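NHL Repeat Region of D. melanogaster Thin (Drosophila melanogaster, PDB 6D69) probably promotes ubiquitin transfer to other proteins through a zinc-binding RING finger outside this chain, which holds the carboxy-terminal NHL-repeat beta-propeller. Local coordinates at residues 60-65 against 96-101; 65-70 against 91-96; 27-32 against 266-271. One frame throughout, in Å; residues are numbered along the deposited sequence.

Contact 1 (60-65 against 96-101)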
loop_
_atom_site.group_PDB
_atom_site.type_symbol
_atom_site.label_atom_id
_atom_site.label_comp_id
_atom_site.label_asym_id
_atom_site.label_seq_id
_atom_site.Cartn_x
_atom_site.Cartn_y
_atom_site.Cartn_z
ATOM N N VAL A 60 -1.361 -2.684 10.239
ATOM C CA VAL A 60 -0.246 -3.589 9.976
ATOM C C VAL A 60 0.814 -2.818 9.180
ATOM O O VAL A 60 0.531 -2.211 8.135
ATOM C CB VAL A 60 -0.711 -4.910 9.312
ATOM C CG1 VAL A 60 -1.457 -4.691 8.118
ATOM C CG2 VAL A 60 0.473 -5.813 8.982
ATOM N N VAL A 61 2.028 -2.793 9.720
ATOM C CA VAL A 61 3.112 -1.974 9.197
ATOM C C VAL A 61 4.232 -2.872 8.688
ATOM O O VAL A 61 4.694 -3.767 9.406
ATOM C CB VAL A 61 3.646 -1.017 10.269
ATOM C CG1 VAL A 61 4.703 -0.149 9.668
ATOM C CG2 VAL A 61 2.510 -0.179 10.844
ATOM N N ALA A 62 4.669 -2.625 7.454
ATOM C CA ALA A 62 5.937 -3.135 6.930
ATOM C C ALA A 62 7.090 -2.272 7.446
ATOM O O ALA A 62 7.333 -1.176 6.949
ATOM C CB ALA A 62 5.887 -3.140 5.410
ATOM N N ASP A 63 7.817 -2.762 8.444
ATOM C CA ASP A 63 8.856 -1.978 9.126
ATOM C C ASP A 63 10.193 -2.235 8.424
ATOM O O ASP A 63 11.103 -2.857 8.966
ATOM C CB ASP A 63 8.887 -2.355 10.608
ATOM C CG ASP A 63 9.798 -1.490 11.449
ATOM O OD1 ASP A 63 10.127 -0.363 11.058
ATOM O OD2 ASP A 63 10.189 -1.954 12.534
ATOM N N SER A 64 10.317 -1.672 7.209
ATOM C CA SER A 64 11.253 -2.191 6.200
ATOM C C SER A 64 12.657 -2.403 6.740
ATOM O O SER A 64 13.223 -3.498 6.624
ATOM C CB SER A 64 11.328 -1.261 5.008
ATOM O OG SER A 64 10.092 -1.192 4.341
ATOM N N SER A 65 13.252 -1.367 7.320
ATOM C CA SER A 65 14.657 -1.518 7.681
ATOM C C SER A 65 14.873 -2.293 8.975
ATOM O O SER A 65 16.024 -2.629 9.287
ATOM C CB SER A 65 15.315 -0.158 7.765
ATOM O OG SER A 65 15.325 0.370 6.447
ATOM N N ALA A 96 8.789 -4.151 1.571
ATOM C CA ALA A 96 8.113 -2.887 1.353
ATOM C C ALA A 96 6.598 -2.968 1.432
ATOM O O ALA A 96 5.966 -2.075 1.995
ATOM C CB ALA A 96 8.502 -2.362 -0.003
ATOM N N GLY A 97 5.996 -3.994 0.857
ATOM C CA GLY A 97 4.555 -4.090 0.746
ATOM C C GLY A 97 4.019 -5.152 1.685
ATOM O O GLY A 97 4.692 -6.140 1.979
ATOM N N VAL A 98 2.797 -4.932 2.163
ATOM C CA VAL A 98 2.132 -5.877 3.038
ATOM C C VAL A 98 0.633 -5.792 2.812
ATOM O O VAL A 98 0.105 -4.791 2.309
ATOM C CB VAL A 98 2.512 -5.625 4.507
ATOM C CG1 VAL A 98 2.082 -4.218 4.944
ATOM C CG2 VAL A 98 1.942 -6.696 5.384
ATOM N N ALA A 99 -0.046 -6.885 3.148
ATOM C CA ALA A 99 -1.478 -6.980 2.961
ATOM C C ALA A 99 -2.001 -8.131 3.803
ATOM O O ALA A 99 -1.239 -8.983 4.276
ATOM C CB ALA A 99 -1.824 -7.173 1.489
ATOM N N VAL A 100 -3.320 -8.112 4.006
ATOM C CA VAL A 100 -4.020 -9.101 4.811
ATOM C C VAL A 100 -5.276 -9.494 4.052
ATOM O O VAL A 100 -6.042 -8.621 3.613
ATOM C CB VAL A 100 -4.370 -8.568 6.214
ATOM C CG1 VAL A 100 -4.564 -9.723 7.168
ATOM C CG2 VAL A 100 -3.292 -7.647 6.734
ATOM N N ASN A 101 -5.472 -10.800 3.870
ATOM C CA ASN A 101 -6.595 -11.266 3.077
ATOM C C ASN A 101 -7.779 -11.529 4.009
ATOM O O ASN A 101 -7.682 -11.339 5.223
ATOM C CB ASN A 101 -6.192 -12.489 2.262
ATOM C CG ASN A 101 -5.761 -13.677 3.113
ATOM O OD1 ASN A 101 -5.811 -13.656 4.350
ATOM N ND2 ASN A 101 -5.339 -14.740 2.427
#
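Val60 brings both of its methyls down on two valines of the facing strand. CG1 of Val60 meets CG2 of Val100 at 3.7 Å, and CG2 of Val60 lies 4.0 Å from CG2 of Val98, so this one side chain bridges two residues that point the same way from strand 97-100. Its chi1 of 55° lodges CG1 between the backbone N and the carbonyl carbon and leaves CG2 anti to N, which splits the branches between the two partners. The other methyl of Val98 turns to Ala62: CG1 is 4.0 Å from Ala62 CB, and that CB also rests 3.6 Å from the carbonyl O of Ala96. Beyond it Ser64 stands over Ala96, and its hydroxyl is probably hydrogen-bonded to the carbonyl of Leu95.

The axes of the short strand segments 60-63 and 97-100 come within 6.7 Å and run roughly antiparallel, at 156°, in different sheets. Strand 59-63 is second in its propeller blade, while 97-100 is the first strand of the next. Val69 and Val71 of strand 68-72 also touch Val60; Tyr106 touches both Val60 and Val100, and Leu95 adds to the packing on Ala62.

No hydrogen bond joins the two segments. Near the middle of the propeller, neighbouring NHL blades meet here through methyl groups, a buried apolar seam whose backbone bonds are made within each blade.

Contact 2 (65-70 against 91-96)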
loop_
_atom_site.group_PDB
_atom_site.type_symbol
_atom_site.label_atom_id
_atom_site.label_comp_id
_atom_site.label_asym_id
_atom_site.label_seq_id
_atom_site.Cartn_x
_atom_site.Cartn_y
_atom_site.Cartn_z
ATOM N N SER A 65 13.252 -1.367 7.320
ATOM C CA SER A 65 14.657 -1.518 7.681
ATOM C C SER A 65 14.873 -2.293 8.975
ATOM O O SER A 65 16.024 -2.629 9.287
ATOM C CB SER A 65 15.315 -0.158 7.765
ATOM O OG SER A 65 15.325 0.370 6.447
ATOM N N ASN A 66 13.814 -2.592 9.728
ATOM C CA ASN A 66 13.914 -3.593 10.776
ATOM C C ASN A 66 13.498 -4.969 10.288
ATOM O O ASN A 66 13.392 -5.881 11.107
ATOM C CB ASN A 66 13.078 -3.197 11.992
ATOM C CG ASN A 66 13.703 -2.086 12.794
ATOM O OD1 ASN A 66 14.919 -2.063 12.996
ATOM N ND2 ASN A 66 12.880 -1.157 13.268
ATOM N N HIS A 67 13.254 -5.148 8.987
ATOM C CA HIS A 67 13.070 -6.492 8.424
ATOM C C HIS A 67 11.928 -7.230 9.107
ATOM O O HIS A 67 12.013 -8.432 9.386
ATOM C CB HIS A 67 14.369 -7.306 8.512
ATOM C CG HIS A 67 15.560 -6.565 7.990
ATOM N ND1 HIS A 67 15.681 -6.206 6.669
ATOM C CD2 HIS A 67 16.639 -6.043 8.616
ATOM C CE1 HIS A 67 16.784 -5.510 6.495
ATOM N NE2 HIS A 67 17.387 -5.400 7.662
ATOM N N ARG A 68 10.838 -6.511 9.367
ATOM C CA ARG A 68 9.759 -7.097 10.146
ATOM C C ARG A 68 8.447 -6.422 9.802
ATOM O O ARG A 68 8.406 -5.318 9.248
ATOM C CB ARG A 68 10.019 -6.963 11.651
ATOM C CG ARG A 68 10.037 -5.529 12.135
ATOM C CD ARG A 68 10.206 -5.487 13.640
ATOM N NE ARG A 68 10.334 -4.143 14.192
ATOM C CZ ARG A 68 10.495 -3.913 15.485
ATOM N NH1 ARG A 68 10.541 -4.938 16.326
ATOM N NH2 ARG A 68 10.615 -2.680 15.951
ATOM N N VAL A 69 7.378 -7.115 10.166
ATOM C CA VAL A 69 6.031 -6.560 10.208
ATOM C C VAL A 69 5.650 -6.373 11.667
ATOM O O VAL A 69 5.974 -7.229 12.508
ATOM C CB VAL A 69 5.022 -7.485 9.512
ATOM C CG1 VAL A 69 3.633 -7.045 9.826
ATOM C CG2 VAL A 69 5.270 -7.490 8.047
ATOM N N GLN A 70 4.975 -5.255 11.972
ATOM C CA GLN A 70 4.386 -5.035 13.296
ATOM C C GLN A 70 2.886 -4.797 13.172
ATOM O O GLN A 70 2.429 -4.114 12.246
ATOM C CB GLN A 70 5.012 -3.846 14.001
ATOM C CG GLN A 70 6.494 -3.924 14.220
ATOM C CD GLN A 70 6.988 -2.710 14.992
ATOM O OE1 GLN A 70 6.688 -2.540 16.165
ATOM N NE2 GLN A 70 7.715 -1.853 14.328
ATOM N N GLU A 91 11.862 -15.010 6.930
ATOM C CA GLU A 91 12.844 -13.945 7.046
ATOM C C GLU A 91 12.689 -13.028 5.843
ATOM O O GLU A 91 12.247 -13.456 4.774
ATOM C CB GLU A 91 14.274 -14.516 7.109
ATOM C CG GLU A 91 14.461 -15.585 8.213
ATOM C CD GLU A 91 15.771 -16.359 8.155
ATOM O OE1 GLU A 91 16.498 -16.291 7.138
ATOM O OE2 GLU A 91 16.056 -17.053 9.158
ATOM N N PHE A 92 13.038 -11.766 6.014
ATOM C CA PHE A 92 12.796 -10.786 4.971
ATOM C C PHE A 92 14.046 -9.962 4.792
ATOM O O PHE A 92 14.756 -9.689 5.758
ATOM C CB PHE A 92 11.608 -9.826 5.297
ATOM C CG PHE A 92 10.372 -10.522 5.766
ATOM C CD1 PHE A 92 9.654 -11.331 4.909
ATOM C CD2 PHE A 92 9.919 -10.346 7.063
ATOM C CE1 PHE A 92 8.505 -11.984 5.339
ATOM C CE2 PHE A 92 8.760 -10.987 7.502
ATOM C CZ PHE A 92 8.060 -11.807 6.641
ATOM N N ASP A 93 14.321 -9.560 3.558
ATOM C CA ASP A 93 15.454 -8.670 3.413
ATOM C C ASP A 93 14.914 -7.273 3.642
ATOM O O ASP A 93 14.891 -6.845 4.790
ATOM C CB ASP A 93 16.187 -8.820 2.093
ATOM C CG ASP A 93 17.554 -8.121 2.132
ATOM O OD1 ASP A 93 17.576 -6.942 2.574
ATOM O OD2 ASP A 93 18.600 -8.759 1.802
ATOM N N CYS A 94 14.440 -6.536 2.655
ATOM C CA CYS A 94 14.033 -5.151 2.964
ATOM C C CYS A 94 12.601 -4.934 2.456
ATOM O O CYS A 94 12.337 -4.201 1.499
ATOM C CB CYS A 94 15.049 -4.117 2.419
ATOM S SG CYS A 94 15.093 -2.496 3.319
ATOM N N LEU A 95 11.661 -5.549 3.170
ATOM C CA LEU A 95 10.289 -5.648 2.696
ATOM C C LEU A 95 9.652 -4.277 2.554
ATOM O O LEU A 95 9.949 -3.347 3.308
ATOM C CB LEU A 95 9.455 -6.527 3.647
ATOM C CG LEU A 95 9.270 -6.237 5.149
ATOM C CD1 LEU A 95 8.292 -5.202 5.310
ATOM C CD2 LEU A 95 8.723 -7.445 5.892
ATOM N N ALA A 96 8.789 -4.151 1.571
ATOM C CA ALA A 96 8.113 -2.887 1.353
ATOM C C ALA A 96 6.598 -2.968 1.432
ATOM O O ALA A 96 5.966 -2.075 1.995
ATOM C CB ALA A 96 8.502 -2.362 -0.003
#
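His67, Leu95 and Phe92 carry most of this junction between two adjacent blades of the NHL beta-propeller. His67 sits in the turn joining strands 59-63 and 68-72 and has the most surface buried by the contact. Its CB lies 3.7 Å from the carbonyl O of Phe92, and its ring turns an edge toward Cys94 CA; the modelled fit of the ring against the Asp93 carbonyl is too close and remains doubtful. The carbonyl O of His67 lies in the plane of the Phe92 ring, at the edge, 3.7 Å from CD2. The backbone of Phe92 is bonded to Glu84, so 91-92, a weakly bonded strand, adds to the sheet that holds strand 68-72, while the Phe92 ring packs on strands 106-110 and 115-119 of the next blade.

The Arg68 guanidinium is engaged in salt bridges with Asp63 and Glu81, but the backbone stays in the contact. A chi1 of 58° sets Leu95 CG between the backbone N and the carbonyl carbon, which carries CD1 to 3.9 Å from the Arg68 carbonyl O. The leucine and Val69 cross at about a right angle, Ile108 touches both, and Leu95 CD2 stands 4.1 Å from Val69 CG2.

Contact 3 (27-32 against 266-271)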
loop_
_atom_site.group_PDB
_atom_site.type_symbol
_atom_site.label_atom_id
_atom_site.label_comp_id
_atom_site.label_asym_id
_atom_site.label_seq_id
_atom_site.Cartn_x
_atom_site.Cartn_y
_atom_site.Cartn_z
ATOM N N ARG A 27 -13.348 16.941 6.295
ATOM C CA ARG A 27 -12.830 17.440 7.573
ATOM C C ARG A 27 -11.435 16.932 7.914
ATOM O O ARG A 27 -10.932 17.232 9.011
ATOM C CB ARG A 27 -13.766 17.052 8.728
ATOM C CG ARG A 27 -15.081 17.767 8.668
ATOM C CD ARG A 27 -15.902 17.540 9.926
ATOM N NE ARG A 27 -16.109 16.117 10.185
ATOM C CZ ARG A 27 -17.245 15.451 9.965
ATOM N NH1 ARG A 27 -18.313 16.069 9.479
ATOM N NH2 ARG A 27 -17.310 14.143 10.240
ATOM N N LYS A 28 -10.823 16.139 7.044
ATOM C CA LYS A 28 -9.559 15.514 7.387
ATOM C C LYS A 28 -8.478 16.573 7.408
ATOM O O LYS A 28 -8.374 17.376 6.480
ATOM C CB LYS A 28 -9.199 14.413 6.387
ATOM C CG LYS A 28 -10.077 13.157 6.450
ATOM C CD LYS A 28 -9.978 12.390 7.765
ATOM C CE LYS A 28 -10.849 11.122 7.693
ATOM N NZ LYS A 28 -10.952 10.389 8.961
ATOM N N ARG A 29 -7.715 16.610 8.493
ATOM C CA ARG A 29 -6.471 17.369 8.523
ATOM C C ARG A 29 -5.655 16.977 9.742
ATOM O O ARG A 29 -4.457 16.688 9.635
ATOM C CB ARG A 29 -6.750 18.872 8.535
ATOM C CG ARG A 29 -5.496 19.699 8.260
ATOM C CD ARG A 29 -5.698 21.211 8.425
ATOM N NE ARG A 29 -6.783 21.744 7.600
ATOM C CZ ARG A 29 -6.795 21.768 6.265
ATOM N NH1 ARG A 29 -5.784 21.263 5.553
ATOM N NH2 ARG A 29 -7.851 22.287 5.639
ATOM N N GLN A 30 -6.311 16.941 10.899
ATOM C CA GLN A 30 -5.629 16.790 12.171
ATOM C C GLN A 30 -5.429 15.322 12.568
ATOM O O GLN A 30 -6.390 14.558 12.690
ATOM C CB GLN A 30 -6.428 17.527 13.234
ATOM C CG GLN A 30 -5.818 17.383 14.608
ATOM C CD GLN A 30 -6.291 18.434 15.587
ATOM O OE1 GLN A 30 -7.075 19.324 15.247
ATOM N NE2 GLN A 30 -5.803 18.338 16.821
ATOM N N GLN A 31 -4.184 14.942 12.823
ATOM C CA GLN A 31 -3.907 13.555 13.178
ATOM C C GLN A 31 -4.644 13.195 14.466
ATOM O O GLN A 31 -4.590 13.960 15.421
ATOM C CB GLN A 31 -2.377 13.333 13.323
ATOM C CG GLN A 31 -1.857 13.173 14.734
ATOM C CD GLN A 31 -0.348 12.870 14.860
ATOM O OE1 GLN A 31 0.407 12.827 13.880
ATOM N NE2 GLN A 31 0.083 12.638 16.093
ATOM N N LEU A 32 -5.340 12.031 14.487
ATOM C CA LEU A 32 -5.923 11.512 15.732
ATOM C C LEU A 32 -4.849 10.988 16.663
ATOM O O LEU A 32 -4.833 11.324 17.845
ATOM C CB LEU A 32 -6.927 10.385 15.484
ATOM C CG LEU A 32 -7.987 10.504 14.413
ATOM C CD1 LEU A 32 -8.811 9.204 14.510
ATOM C CD2 LEU A 32 -8.840 11.788 14.531
ATOM N N PHE A 266 -11.323 15.286 -7.908
ATOM C CA PHE A 266 -10.629 15.689 -6.691
ATOM C C PHE A 266 -11.627 16.080 -5.620
ATOM O O PHE A 266 -12.561 16.825 -5.893
ATOM C CB PHE A 266 -9.693 16.872 -6.970
ATOM C CG PHE A 266 -9.156 17.542 -5.721
ATOM C CD1 PHE A 266 -8.003 17.060 -5.080
ATOM C CD2 PHE A 266 -9.806 18.632 -5.176
ATOM C CE1 PHE A 266 -7.524 17.674 -3.900
ATOM C CE2 PHE A 266 -9.334 19.248 -4.052
ATOM C CZ PHE A 266 -8.195 18.774 -3.404
ATOM N N LEU A 267 -11.411 15.590 -4.391
ATOM C CA LEU A 267 -12.241 15.936 -3.237
ATOM C C LEU A 267 -11.501 16.804 -2.230
ATOM O O LEU A 267 -11.974 17.887 -1.894
ATOM C CB LEU A 267 -12.760 14.672 -2.516
ATOM C CG LEU A 267 -13.619 14.981 -1.281
ATOM C CD1 LEU A 267 -14.954 15.633 -1.624
ATOM C CD2 LEU A 267 -13.836 13.718 -0.512
ATOM N N LYS A 268 -10.358 16.346 -1.727
ATOM C CA LYS A 268 -9.715 16.989 -0.587
ATOM C C LYS A 268 -8.237 16.669 -0.626
ATOM O O LYS A 268 -7.830 15.634 -1.159
ATOM C CB LYS A 268 -10.346 16.520 0.738
ATOM C CG LYS A 268 -9.638 16.911 2.031
ATOM C CD LYS A 268 -9.916 18.331 2.482
ATOM C CE LYS A 268 -9.379 18.506 3.889
ATOM N NZ LYS A 268 -9.576 19.859 4.449
ATOM N N THR A 269 -7.445 17.587 -0.077
ATOM C CA THR A 269 -6.017 17.388 0.134
ATOM C C THR A 269 -5.646 17.919 1.513
ATOM O O THR A 269 -6.255 18.872 2.015
ATOM C CB THR A 269 -5.153 18.094 -0.937
ATOM O OG1 THR A 269 -3.806 17.633 -0.852
ATOM C CG2 THR A 269 -5.127 19.569 -0.721
ATOM N N PHE A 270 -4.642 17.294 2.124
ATOM C CA PHE A 270 -4.101 17.814 3.371
ATOM C C PHE A 270 -2.653 17.351 3.487
ATOM O O PHE A 270 -2.258 16.342 2.889
ATOM C CB PHE A 270 -4.960 17.402 4.581
ATOM C CG PHE A 270 -5.012 15.919 4.827
ATOM C CD1 PHE A 270 -4.109 15.316 5.684
ATOM C CD2 PHE A 270 -5.965 15.128 4.206
ATOM C CE1 PHE A 270 -4.128 13.953 5.908
ATOM C CE2 PHE A 270 -5.985 13.753 4.406
ATOM C CZ PHE A 270 -5.064 13.167 5.259
ATOM N N GLY A 271 -1.857 18.144 4.197
ATOM C CA GLY A 271 -0.473 17.832 4.492
ATOM C C GLY A 271 0.514 18.705 3.720
ATOM O O GLY A 271 0.200 19.290 2.676
HETATM O O HOH W 1 -2.815 20.252 5.561
#
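Phe270 and Lys28 make the close-packed half of the contact: Lys28 CB rests 3.8 Å from CE2 of the ring, approaching it obliquely. A chi1 of 64° places the Phe270 ring between its own backbone N and carbonyl carbon, and from there it reaches into a buried apolar patch with Ile257, Ile294 and Phe307, meeting the Phe307 ring at about 60°. The Lys28 chain bends at chi2 and leads its amine off to the carbonyls of Phe307 and Gly292. Replacing Phe270 by an alanine would probably open a gap beneath Lys28 CB and leave Phe307 and Ile294 without the ring they pack on.

Segment 27-32 leads into strand 33-36, which pairs with the C-terminal strand 303-306 and so completes the last blade, the velcro closure of beta-propellers. Strand 266-273 is the outer strand of the preceding blade, and a classic beta bulge at Leu267 and Lys268 faces Ile259.

The solvent side is looser and polar. The like-charged ends of Arg29 and Lys268 lie near each other there, and Lys268 NZ makes a weak hydrogen bond to the Leu26 carbonyl. The Arg29 and Phe270 side chains slide past each other, guanidinium and ring planes 81° apart, with Arg29 NH1 4.1 Å from Phe270 CB. At the edge of the guanidinium, in its plane, lies a water, which accepts from Arg29 NH1 at 3.1 Å and from the backbone N of Gly271 at 2.7 Å.

Contacts 1 and 2 are the inner and outer parts of one blade-to-blade interface. Their centres are 8 Å apart, they share Ser65 and Ala96, and strands 59-63 and 68-72, which carry their first segments, are neighbours in one sheet. Contact 3 lies further round the propeller, where the N-terminal segment meets the outer strand of the blade before the last. Its centre is 24 Å from that of contact 1 and 29 Å from that of contact 2, with nearest atoms about 14 and 16 Å away. Contacts 1 and 2 join blades consecutive in sequence, whereas contact 3 brings together segments more than 230 residues apart, beside the closure of the ring.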